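PDB 2R6H: NADH:ubiquinone oxidoreductase, Na translocating, F subunit from Porphyromonas gingivalis, which binds flavin-adenine dinucleotide and probably serves as an oxidoreductase subunit, pairing an FAD-binding barrel with a nucleotide-binding domain. Local coordinates for residues Glu11-Ser16 / Gly138-Met143; Glu26-Leu31 / Gly98-Leu103; Tyr44-Ile49 / Met142-Tyr147. All coordinates share one frame; numbering follows the deposited sequence.

Contact 1: residues Glu11-Ser16 / Gly138-Met143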
loop_
_atom_site.group_PDB
_atom_site.type_symbol
_atom_site.label_atom_id
_atom_site.label_comp_id
_atom_site.label_asym_id
_atom_site.label_seq_id
_atom_site.Cartn_x
_atom_site.Cartn_y
_atom_site.Cartn_z
ATOM N N GLU A 11 15.196 10.776 -14.205
ATOM C CA GLU A 11 14.010 11.597 -14.319
ATOM C C GLU A 11 12.982 10.806 -15.113
ATOM O O GLU A 11 13.267 10.287 -16.186
ATOM C CB GLU A 11 14.304 12.974 -14.922
ATOM C CG GLU A 11 13.758 13.222 -16.318
ATOM C CD GLU A 11 14.861 13.353 -17.364
ATOM O OE1 GLU A 11 14.865 14.386 -18.075
ATOM O OE2 GLU A 11 15.721 12.437 -17.470
ATOM N N CYS A 12 11.788 10.684 -14.553
ATOM C CA CYS A 12 10.787 9.804 -15.122
ATOM C C CYS A 12 9.572 10.571 -15.603
ATOM O O CYS A 12 9.224 11.617 -15.058
ATOM C CB CYS A 12 10.361 8.774 -14.083
ATOM S SG CYS A 12 11.731 7.931 -13.282
ATOM N N GLU A 13 8.935 10.034 -16.636
ATOM C CA GLU A 13 7.660 10.546 -17.095
ATOM C C GLU A 13 6.496 9.821 -16.413
ATOM O O GLU A 13 6.474 8.590 -16.308
ATOM C CB GLU A 13 7.540 10.410 -18.610
ATOM C CG GLU A 13 6.356 11.168 -19.186
ATOM C CD GLU A 13 5.720 10.457 -20.362
ATOM O OE1 GLU A 13 4.469 10.438 -20.449
ATOM O OE2 GLU A 13 6.476 9.908 -21.194
ATOM N N VAL A 14 5.523 10.599 -15.948
ATOM C CA VAL A 14 4.316 10.043 -15.351
ATOM C C VAL A 14 3.374 9.495 -16.418
ATOM O O VAL A 14 2.873 10.242 -17.259
ATOM C CB VAL A 14 3.567 11.092 -14.508
ATOM C CG1 VAL A 14 2.393 10.452 -13.785
ATOM C CG2 VAL A 14 4.516 11.752 -13.519
ATOM N N LEU A 15 3.138 8.188 -16.377
ATOM C CA LEU A 15 2.186 7.554 -17.282
ATOM C C LEU A 15 0.755 7.726 -16.786
ATOM O O LEU A 15 -0.117 8.181 -17.526
ATOM C CB LEU A 15 2.512 6.067 -17.443
ATOM C CG LEU A 15 3.863 5.734 -18.078
ATOM C CD1 LEU A 15 4.043 4.228 -18.202
ATOM C CD2 LEU A 15 4.000 6.406 -19.436
ATOM N N SER A 16 0.519 7.359 -15.532
ATOM C CA SER A 16 -0.836 7.265 -15.002
ATOM C C SER A 16 -0.883 7.670 -13.532
ATOM O O SER A 16 -0.170 7.110 -12.700
ATOM C CB SER A 16 -1.381 5.845 -15.173
ATOM O OG SER A 16 -2.757 5.784 -14.842
ATOM N N GLY A 138 2.340 13.000 -18.329
ATOM C CA GLY A 138 3.175 13.902 -19.094
ATOM C C GLY A 138 4.179 14.621 -18.223
ATOM O O GLY A 138 5.156 15.184 -18.716
ATOM N N ASP A 139 3.951 14.600 -16.916
ATOM C CA ASP A 139 4.828 15.311 -15.995
ATOM C C ASP A 139 6.122 14.561 -15.691
ATOM O O ASP A 139 6.246 13.371 -15.967
ATOM C CB ASP A 139 4.077 15.656 -14.711
ATOM C CG ASP A 139 3.017 16.729 -14.934
ATOM O OD1 ASP A 139 3.101 17.407 -15.992
ATOM O OD2 ASP A 139 2.114 16.898 -14.070
ATOM N N LYS A 140 7.088 15.273 -15.123
ATOM C CA LYS A 140 8.394 14.700 -14.817
ATOM C C LYS A 140 8.657 14.651 -13.317
ATOM O O LYS A 140 8.341 15.594 -12.579
ATOM C CB LYS A 140 9.514 15.501 -15.502
ATOM C CG LYS A 140 9.433 15.576 -17.029
ATOM C CD LYS A 140 9.209 14.208 -17.662
ATOM C CE LYS A 140 9.640 14.175 -19.123
ATOM N NZ LYS A 140 11.050 14.659 -19.279
ATOM N N VAL A 141 9.250 13.553 -12.868
ATOM C CA VAL A 141 9.663 13.436 -11.473
ATOM C C VAL A 141 11.075 12.913 -11.393
ATOM O O VAL A 141 11.486 12.110 -12.236
ATOM C CB VAL A 141 8.777 12.453 -10.713
ATOM C CG1 VAL A 141 7.709 13.193 -9.961
ATOM C CG2 VAL A 141 8.185 11.432 -11.679
HETATM N N MSE A 142 11.810 13.356 -10.378
HETATM C CA MSE A 142 13.129 12.805 -10.096
HETATM C C MSE A 142 12.979 11.660 -9.125
HETATM O O MSE A 142 12.328 11.800 -8.096
HETATM C CB MSE A 142 14.034 13.862 -9.485
HETATM C CG MSE A 142 14.240 15.071 -10.368
HETATM SE SE MSE A 142 15.229 14.673 -12.011
HETATM C CE MSE A 142 14.389 16.015 -13.186
HETATM N N MSE A 143 13.584 10.527 -9.444
HETATM C CA MSE A 143 13.383 9.342 -8.637
HETATM C C MSE A 143 14.652 8.535 -8.486
HETATM O O MSE A 143 15.369 8.307 -9.446
HETATM C CB MSE A 143 12.298 8.476 -9.254
HETATM C CG MSE A 143 11.788 7.432 -8.308
HETATM SE SE MSE A 143 10.341 6.364 -9.046
HETATM C CE MSE A 143 11.372 5.351 -10.365
#
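C12 and V141 face each other as an antiparallel hydrogen-bonded pair, C12 N giving to V141 O at 2.7 Å and V141 N returning to C12 O. The ladder runs on through V14 N to D139 O and closes with G138 N to V14 O at 3.0 Å. On the inner face the packing is close and apolar. SG of C12 lies beside its own backbone N (chi1 -50°), where it meets CE of M143 at 3.9 Å (M142 and M143 are both selenomethionine). CG2 of V14 touches CG2 of V141 at 4.1 Å, while V29, F27 and I47 of neighbouring strands cover the same side. The other face, carrying E11, E13, K140 and M142, is looser and largely open to solvent. There the selenium of M142 rests against CB of E11, and the bent chain of K140 crosses E11 obliquely to leave NZ 4.0 Å from OE1, too far for a salt bridge. In the turn before the strand, OD2 of D139 is hydrogen-bonded to K136 N. The pairing thus illustrates a familiar division of labour: backbone bonds set the register, apolar atoms seal the inner face, and the outer charges probably add only a mild, solvent-screened attraction.

Contact 2: residues Glu26-Leu31 / Gly98-Leu103; sequences EFVVKL and GNIITL
E26 starts the segment by laying its extended side chain across T102, with OE2 3.6 Å from CG2 of the threonine; that same oxygen is hydrogen-bonded to Y202 OH. At F27 the backbone exchanges two bonds with L103, and CD1 of the leucine comes to the edge of the phenyl ring, 4.2 Å from CD2. V28 turns to the face it shares with T102 and I100: its CG1 meets CG2 of I100 at 3.6 Å, and its CG2 runs alongside CG2 of T102. Next, V29 pairs with I101 by two more backbone bonds, and its CG2, placed between backbone N and carbonyl carbon, reaches CB of I101 at 3.9 Å. K30 sends CG past N99 OD1 before its amino end leads away. L31 closes the ladder with N to N99 O at 2.6 Å, and CD1 packs on CG1 of I101. One water donates to both L31 O and N99 OD1, while N99 ND2 binds E35 O. Strands 24-30 and 100-106 thus form a regular antiparallel pair, characteristic of the antiparallel FAD-binding barrel of ferredoxin-reductase-like flavoproteins.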
loop_
_atom_site.group_PDB
_atom_site.type_symbol
_atom_site.label_atom_id
_atom_site.label_comp_id
_atom_site.label_asym_id
_atom_site.label_seq_id
_atom_site.Cartn_x
_atom_site.Cartn_y
_atom_site.Cartn_z
ATOM N N GLU A 26 -2.875 5.278 -7.827
ATOM C CA GLU A 26 -1.888 4.398 -8.412
ATOM C C GLU A 26 -1.011 5.250 -9.305
ATOM O O GLU A 26 -1.409 5.641 -10.398
ATOM C CB GLU A 26 -2.540 3.278 -9.195
ATOM C CG GLU A 26 -1.563 2.213 -9.568
ATOM C CD GLU A 26 -2.083 1.323 -10.660
ATOM O OE1 GLU A 26 -2.984 1.765 -11.407
ATOM O OE2 GLU A 26 -1.592 0.182 -10.770
ATOM N N PHE A 27 0.181 5.555 -8.808
ATOM C CA PHE A 27 1.089 6.497 -9.446
ATOM C C PHE A 27 2.139 5.743 -10.258
ATOM O O PHE A 27 2.994 5.074 -9.701
ATOM C CB PHE A 27 1.732 7.354 -8.361
ATOM C CG PHE A 27 2.688 8.372 -8.875
ATOM C CD1 PHE A 27 2.309 9.255 -9.876
ATOM C CD2 PHE A 27 3.958 8.473 -8.335
ATOM C CE1 PHE A 27 3.182 10.198 -10.344
ATOM C CE2 PHE A 27 4.835 9.415 -8.797
ATOM C CZ PHE A 27 4.447 10.284 -9.809
ATOM N N VAL A 28 2.054 5.853 -11.576
ATOM C CA VAL A 28 2.836 5.018 -12.474
ATOM C C VAL A 28 3.812 5.849 -13.323
ATOM O O VAL A 28 3.395 6.677 -14.146
ATOM C CB VAL A 28 1.902 4.208 -13.399
ATOM C CG1 VAL A 28 2.701 3.344 -14.349
ATOM C CG2 VAL A 28 0.936 3.360 -12.572
ATOM N N VAL A 29 5.107 5.625 -13.130
ATOM C CA VAL A 29 6.126 6.413 -13.820
ATOM C C VAL A 29 7.003 5.541 -14.717
ATOM O O VAL A 29 7.173 4.350 -14.448
ATOM C CB VAL A 29 7.012 7.200 -12.813
ATOM C CG1 VAL A 29 6.173 8.236 -12.042
ATOM C CG2 VAL A 29 7.718 6.238 -11.857
ATOM N N LYS A 30 7.556 6.128 -15.779
ATOM C CA LYS A 30 8.400 5.378 -16.712
ATOM C C LYS A 30 9.826 5.925 -16.762
ATOM O O LYS A 30 10.028 7.141 -16.792
ATOM C CB LYS A 30 7.784 5.385 -18.121
ATOM C CG LYS A 30 8.491 4.494 -19.139
ATOM C CD LYS A 30 7.980 4.744 -20.561
ATOM C CE LYS A 30 8.309 6.171 -21.011
ATOM N NZ LYS A 30 8.130 6.397 -22.479
ATOM N N LEU A 31 10.816 5.035 -16.778
ATOM C CA LEU A 31 12.211 5.472 -16.856
ATOM C C LEU A 31 12.571 5.835 -18.283
ATOM O O LEU A 31 11.858 5.442 -19.210
ATOM C CB LEU A 31 13.165 4.419 -16.279
ATOM C CG LEU A 31 13.398 4.558 -14.765
ATOM C CD1 LEU A 31 12.090 4.440 -14.012
ATOM C CD2 LEU A 31 14.395 3.551 -14.236
ATOM N N GLY A 98 11.146 -3.435 -15.437
ATOM C CA GLY A 98 12.252 -2.588 -15.049
ATOM C C GLY A 98 12.046 -1.092 -15.158
ATOM O O GLY A 98 12.516 -0.360 -14.294
ATOM N N ASN A 99 11.377 -0.611 -16.202
ATOM C CA ASN A 99 11.279 0.843 -16.334
ATOM C C ASN A 99 9.886 1.458 -16.307
ATOM O O ASN A 99 9.723 2.654 -16.536
ATOM C CB ASN A 99 12.186 1.416 -17.455
ATOM C CG ASN A 99 11.625 1.234 -18.859
ATOM O OD1 ASN A 99 10.488 1.606 -19.154
ATOM N ND2 ASN A 99 12.459 0.707 -19.752
ATOM N N ILE A 100 8.889 0.639 -16.006
ATOM C CA ILE A 100 7.585 1.158 -15.607
ATOM C C ILE A 100 7.418 0.842 -14.134
ATOM O O ILE A 100 7.085 -0.278 -13.764
ATOM C CB ILE A 100 6.405 0.520 -16.383
ATOM C CG1 ILE A 100 6.684 0.457 -17.893
ATOM C CG2 ILE A 100 5.115 1.288 -16.102
ATOM C CD1 ILE A 100 5.931 1.480 -18.695
ATOM N N ILE A 101 7.679 1.833 -13.295
ATOM C CA ILE A 101 7.569 1.657 -11.854
ATOM C C ILE A 101 6.185 2.061 -11.380
ATOM O O ILE A 101 5.720 3.153 -11.676
ATOM C CB ILE A 101 8.625 2.481 -11.098
ATOM C CG1 ILE A 101 10.022 2.056 -11.538
ATOM C CG2 ILE A 101 8.460 2.313 -9.604
ATOM C CD1 ILE A 101 10.145 0.561 -11.730
ATOM N N THR A 102 5.522 1.176 -10.649
ATOM C CA THR A 102 4.202 1.489 -10.118
ATOM C C THR A 102 4.279 1.820 -8.625
ATOM O O THR A 102 4.927 1.113 -7.868
ATOM C CB THR A 102 3.232 0.319 -10.347
ATOM O OG1 THR A 102 3.113 0.064 -11.750
ATOM C CG2 THR A 102 1.881 0.658 -9.817
ATOM N N LEU A 103 3.626 2.893 -8.199
ATOM C CA LEU A 103 3.539 3.175 -6.770
ATOM C C LEU A 103 2.084 3.296 -6.255
ATOM O O LEU A 103 1.145 3.475 -7.038
ATOM C CB LEU A 103 4.368 4.420 -6.417
ATOM C CG LEU A 103 5.826 4.418 -6.902
ATOM C CD1 LEU A 103 6.531 5.694 -6.503
ATOM C CD2 LEU A 103 6.583 3.246 -6.354
HETATM O O HOH W 1 10.853 3.805 -21.543
#

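Contact 3: residues Tyr44-Ile49 / Met142-Tyr147. With FAD (flavin-adenine dinucleotide), chain H.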
loop_
_atom_site.group_PDB
_atom_site.type_symbol
_atom_site.label_atom_id
_atom_site.label_comp_id
_atom_site.label_asym_id
_atom_site.label_seq_id
_atom_site.Cartn_x
_atom_site.Cartn_y
_atom_site.Cartn_z
ATOM N N TYR A 44 12.122 0.082 -1.791
ATOM C CA TYR A 44 11.420 1.328 -2.074
ATOM C C TYR A 44 12.286 2.295 -2.836
ATOM O O TYR A 44 13.501 2.136 -2.902
ATOM C CB TYR A 44 10.932 1.996 -0.790
ATOM C CG TYR A 44 12.033 2.422 0.157
ATOM C CD1 TYR A 44 12.533 3.719 0.146
ATOM C CD2 TYR A 44 12.556 1.533 1.075
ATOM C CE1 TYR A 44 13.535 4.114 1.022
ATOM C CE2 TYR A 44 13.555 1.918 1.957
ATOM C CZ TYR A 44 14.045 3.207 1.927
ATOM O OH TYR A 44 15.042 3.568 2.808
ATOM N N ALA A 45 11.641 3.299 -3.414
ATOM C CA ALA A 45 12.340 4.347 -4.144
ATOM C C ALA A 45 12.103 5.696 -3.471
ATOM O O ALA A 45 11.383 5.782 -2.475
ATOM C CB ALA A 45 11.877 4.380 -5.588
ATOM N N GLN A 46 12.700 6.751 -4.006
ATOM C CA GLN A 46 12.523 8.061 -3.411
ATOM C C GLN A 46 12.221 9.120 -4.438
ATOM O O GLN A 46 12.920 9.220 -5.447
ATOM C CB GLN A 46 13.773 8.457 -2.668
ATOM C CG GLN A 46 14.225 7.418 -1.728
ATOM C CD GLN A 46 15.126 7.996 -0.695
ATOM O OE1 GLN A 46 16.125 8.637 -1.024
ATOM N NE2 GLN A 46 14.779 7.796 0.574
ATOM N N ILE A 47 11.195 9.922 -4.163
ATOM C CA ILE A 47 10.828 11.017 -5.043
ATOM C C ILE A 47 11.411 12.317 -4.536
ATOM O O ILE A 47 11.421 12.568 -3.335
ATOM C CB ILE A 47 9.304 11.213 -5.123
ATOM C CG1 ILE A 47 8.590 9.876 -5.283
ATOM C CG2 ILE A 47 8.954 12.141 -6.282
ATOM C CD1 ILE A 47 9.016 9.114 -6.503
ATOM N N LYS A 48 11.908 13.139 -5.457
ATOM C CA LYS A 48 12.248 14.506 -5.113
ATOM C C LYS A 48 10.976 15.319 -5.184
ATOM O O LYS A 48 10.313 15.368 -6.216
ATOM C CB LYS A 48 13.322 15.091 -6.039
ATOM C CG LYS A 48 14.747 14.904 -5.514
ATOM C CD LYS A 48 15.762 15.841 -6.177
ATOM C CE LYS A 48 17.198 15.469 -5.774
ATOM N NZ LYS A 48 18.226 16.343 -6.424
ATOM N N ILE A 49 10.616 15.915 -4.060
ATOM C CA ILE A 49 9.526 16.860 -4.003
ATOM C C ILE A 49 10.132 18.269 -3.951
ATOM O O ILE A 49 10.901 18.588 -3.032
ATOM C CB ILE A 49 8.677 16.629 -2.751
ATOM C CG1 ILE A 49 7.677 15.505 -2.985
ATOM C CG2 ILE A 49 7.908 17.856 -2.435
ATOM C CD1 ILE A 49 8.261 14.155 -2.817
HETATM N N MSE A 142 11.810 13.356 -10.378
HETATM C CA MSE A 142 13.129 12.805 -10.096
HETATM C C MSE A 142 12.979 11.660 -9.125
HETATM O O MSE A 142 12.328 11.800 -8.096
HETATM C CB MSE A 142 14.034 13.862 -9.485
HETATM C CG MSE A 142 14.240 15.071 -10.368
HETATM SE SE MSE A 142 15.229 14.673 -12.011
HETATM C CE MSE A 142 14.389 16.015 -13.186
HETATM N N MSE A 143 13.584 10.527 -9.444
HETATM C CA MSE A 143 13.383 9.342 -8.637
HETATM C C MSE A 143 14.652 8.535 -8.486
HETATM O O MSE A 143 15.369 8.307 -9.446
HETATM C CB MSE A 143 12.298 8.476 -9.254
HETATM C CG MSE A 143 11.788 7.432 -8.308
HETATM SE SE MSE A 143 10.341 6.364 -9.046
HETATM C CE MSE A 143 11.372 5.351 -10.365
ATOM N N SER A 144 14.931 8.099 -7.270
ATOM C CA SER A 144 16.106 7.269 -7.027
ATOM C C SER A 144 15.723 5.952 -6.373
ATOM O O SER A 144 14.686 5.849 -5.723
ATOM C CB SER A 144 17.133 8.008 -6.157
ATOM O OG SER A 144 16.539 8.592 -5.007
ATOM N N GLY A 145 16.568 4.946 -6.546
ATOM C CA GLY A 145 16.347 3.656 -5.923
ATOM C C GLY A 145 17.301 2.624 -6.490
ATOM O O GLY A 145 18.112 2.967 -7.355
ATOM N N PRO A 146 17.207 1.364 -6.012
ATOM C CA PRO A 146 16.248 0.932 -4.986
ATOM C C PRO A 146 16.835 1.116 -3.594
ATOM O O PRO A 146 18.046 1.251 -3.468
ATOM C CB PRO A 146 16.115 -0.573 -5.254
ATOM C CG PRO A 146 17.119 -0.896 -6.325
ATOM C CD PRO A 146 18.056 0.241 -6.427
ATOM N N TYR A 147 15.999 1.110 -2.569
ATOM C CA TYR A 147 16.499 1.094 -1.209
ATOM C C TYR A 147 15.796 0.001 -0.430
ATOM O O TYR A 147 14.788 -0.541 -0.893
ATOM C CB TYR A 147 16.250 2.434 -0.523
ATOM C CG TYR A 147 16.791 3.622 -1.271
ATOM C CD1 TYR A 147 16.017 4.274 -2.221
ATOM C CD2 TYR A 147 18.073 4.097 -1.025
ATOM C CE1 TYR A 147 16.500 5.368 -2.909
ATOM C CE2 TYR A 147 18.577 5.190 -1.713
ATOM C CZ TYR A 147 17.786 5.828 -2.655
ATOM O OH TYR A 147 18.261 6.924 -3.351
HETATM P PA FAD H . 4.206 14.744 5.687
HETATM O O1A FAD H . 5.440 13.916 6.023
HETATM O O2A FAD H . 4.497 16.221 5.397
HETATM O O5B FAD H . 3.101 14.632 6.874
HETATM C C5B FAD H . 2.485 13.388 7.170
HETATM C C4B FAD H . 1.198 13.607 7.956
HETATM O O4B FAD H . 1.485 14.279 9.169
HETATM C C3B FAD H . 0.200 14.463 7.193
HETATM O O3B FAD H . -1.052 13.823 7.223
HETATM C C2B FAD H . 0.115 15.769 7.954
HETATM O O2B FAD H . -1.215 16.237 7.976
HETATM C C1B FAD H . 0.587 15.365 9.348
HETATM N N9A FAD H . 1.196 16.474 10.136
HETATM C C8A FAD H . 2.177 17.363 9.750
HETATM N N7A FAD H . 2.437 18.202 10.787
HETATM C C5A FAD H . 1.638 17.863 11.836
HETATM C C6A FAD H . 1.485 18.377 13.132
HETATM N N6A FAD H . 2.151 19.466 13.515
HETATM N N1A FAD H . 0.564 17.801 13.999
HETATM C C2A FAD H . -0.203 16.722 13.589
HETATM N N3A FAD H . -0.050 16.215 12.306
HETATM C C4A FAD H . 0.853 16.775 11.442
HETATM N N1 FAD H . 3.633 5.768 1.733
HETATM C C2 FAD H . 2.806 5.400 0.705
HETATM O O2 FAD H . 1.757 6.014 0.560
HETATM N N3 FAD H . 3.163 4.357 -0.137
HETATM C C4 FAD H . 4.361 3.670 0.037
HETATM O O4 FAD H . 4.733 2.732 -0.689
HETATM C C4X FAD H . 5.188 4.054 1.079
HETATM N N5 FAD H . 6.376 3.381 1.259
HETATM C C5X FAD H . 7.195 3.757 2.306
HETATM C C6 FAD H . 8.387 3.064 2.490
HETATM C C7 FAD H . 9.248 3.410 3.524
HETATM C C7M FAD H . 10.531 2.638 3.683
HETATM C C8 FAD H . 8.899 4.460 4.377
HETATM C C8M FAD H . 9.802 4.849 5.502
HETATM C C9 FAD H . 7.704 5.144 4.189
HETATM C C9A FAD H . 6.844 4.803 3.156
HETATM N N10 FAD H . 5.648 5.478 2.964
HETATM C C10 FAD H . 4.823 5.100 1.930
HETATM C "C1'" FAD H . 5.300 6.734 3.705
HETATM C "C2'" FAD H . 5.738 7.920 2.861
HETATM O "O2'" FAD H . 7.134 7.869 2.695
HETATM C "C3'" FAD H . 5.368 9.256 3.496
HETATM O "O3'" FAD H . 5.632 9.254 4.880
HETATM C "C4'" FAD H . 3.910 9.566 3.214
HETATM O "O4'" FAD H . 3.817 9.818 1.838
HETATM C "C5'" FAD H . 3.453 10.808 3.957
HETATM O "O5'" FAD H . 4.453 11.791 3.827
HETATM P P FAD H . 4.069 13.257 3.289
HETATM O O1P FAD H . 5.315 14.009 2.883
HETATM O O2P FAD H . 3.067 13.149 2.169
HETATM O O3P FAD H . 3.378 13.967 4.537
#
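The Y44 ring is sandwiched between CB of Y147 over one face and C7M of FAD over the opposite face, each about 3.4 Å above the plane and displaced toward the rim. NE2 of Q46 lies in plane at its edge. The CB of Y147 makes a CH-pi contact, 3.6 Å from the Y44 ring centroid, whereas the two rings are nearly parallel but so displaced that they hardly overlap, with centroids 5.5 Å apart and planes at 27°. CD of Q46 lies over one face of the Y147 ring, 3.7 Å from CE1, with the amide plane turned 46° from the ring. S144 OG meets the Y147 edge in plane and shares a 2.9 Å hydrogen bond with Y147 OH. The position of the Y44 ring follows from chi1 of 63°, which sets CG between the backbone N and the carbonyl carbon.

In the backbone, Y147 N binds Y44 O, Q46 and S144 exchange two bonds, and K48 N gives to M142 O at 3.0 Å. The register slips by one between Y44 and Q46, a beta bulge at which G145, lacking a side chain, lies across from A45; a cis peptide follows, before P146. On the other face, CD1 of I47 packs on CG of M143 at 3.7 Å. Y44 belongs to the FAD pocket, and its contact with the cofactor is apolar. The chemistry implies that Y147, hydrogen-bonded through OH to S144 OG and packed against Q46, probably serves as a second shell behind the tyrosine that touches FAD.

Overall arrangement
All three contacts lie in the antiparallel sheet of the FAD-binding domain, whose strands lie side by side in the order 85-90, 44-49, 140-147, 9-19, 24-30, 100-106. Contact 3 joins the second strand to the third and contact 1 the third to the fourth, so both use strand 140-147; contact 2 joins the last two. Along the chain, contact 2 nests inside the loop closed by contact 1, while contacts 2 and 3 interleave. Centres of contacts 1 and 2 are about 8 Å apart, of 1 and 3 about 12 Å, and of 2 and 3 about 11 Å. M143, shared by contacts 1 and 3, also packs on contact 2, its CE 3.7 Å from I101 CG1: strands distant in sheet order meet across a common apolar interior, as in a closed barrel beside FAD.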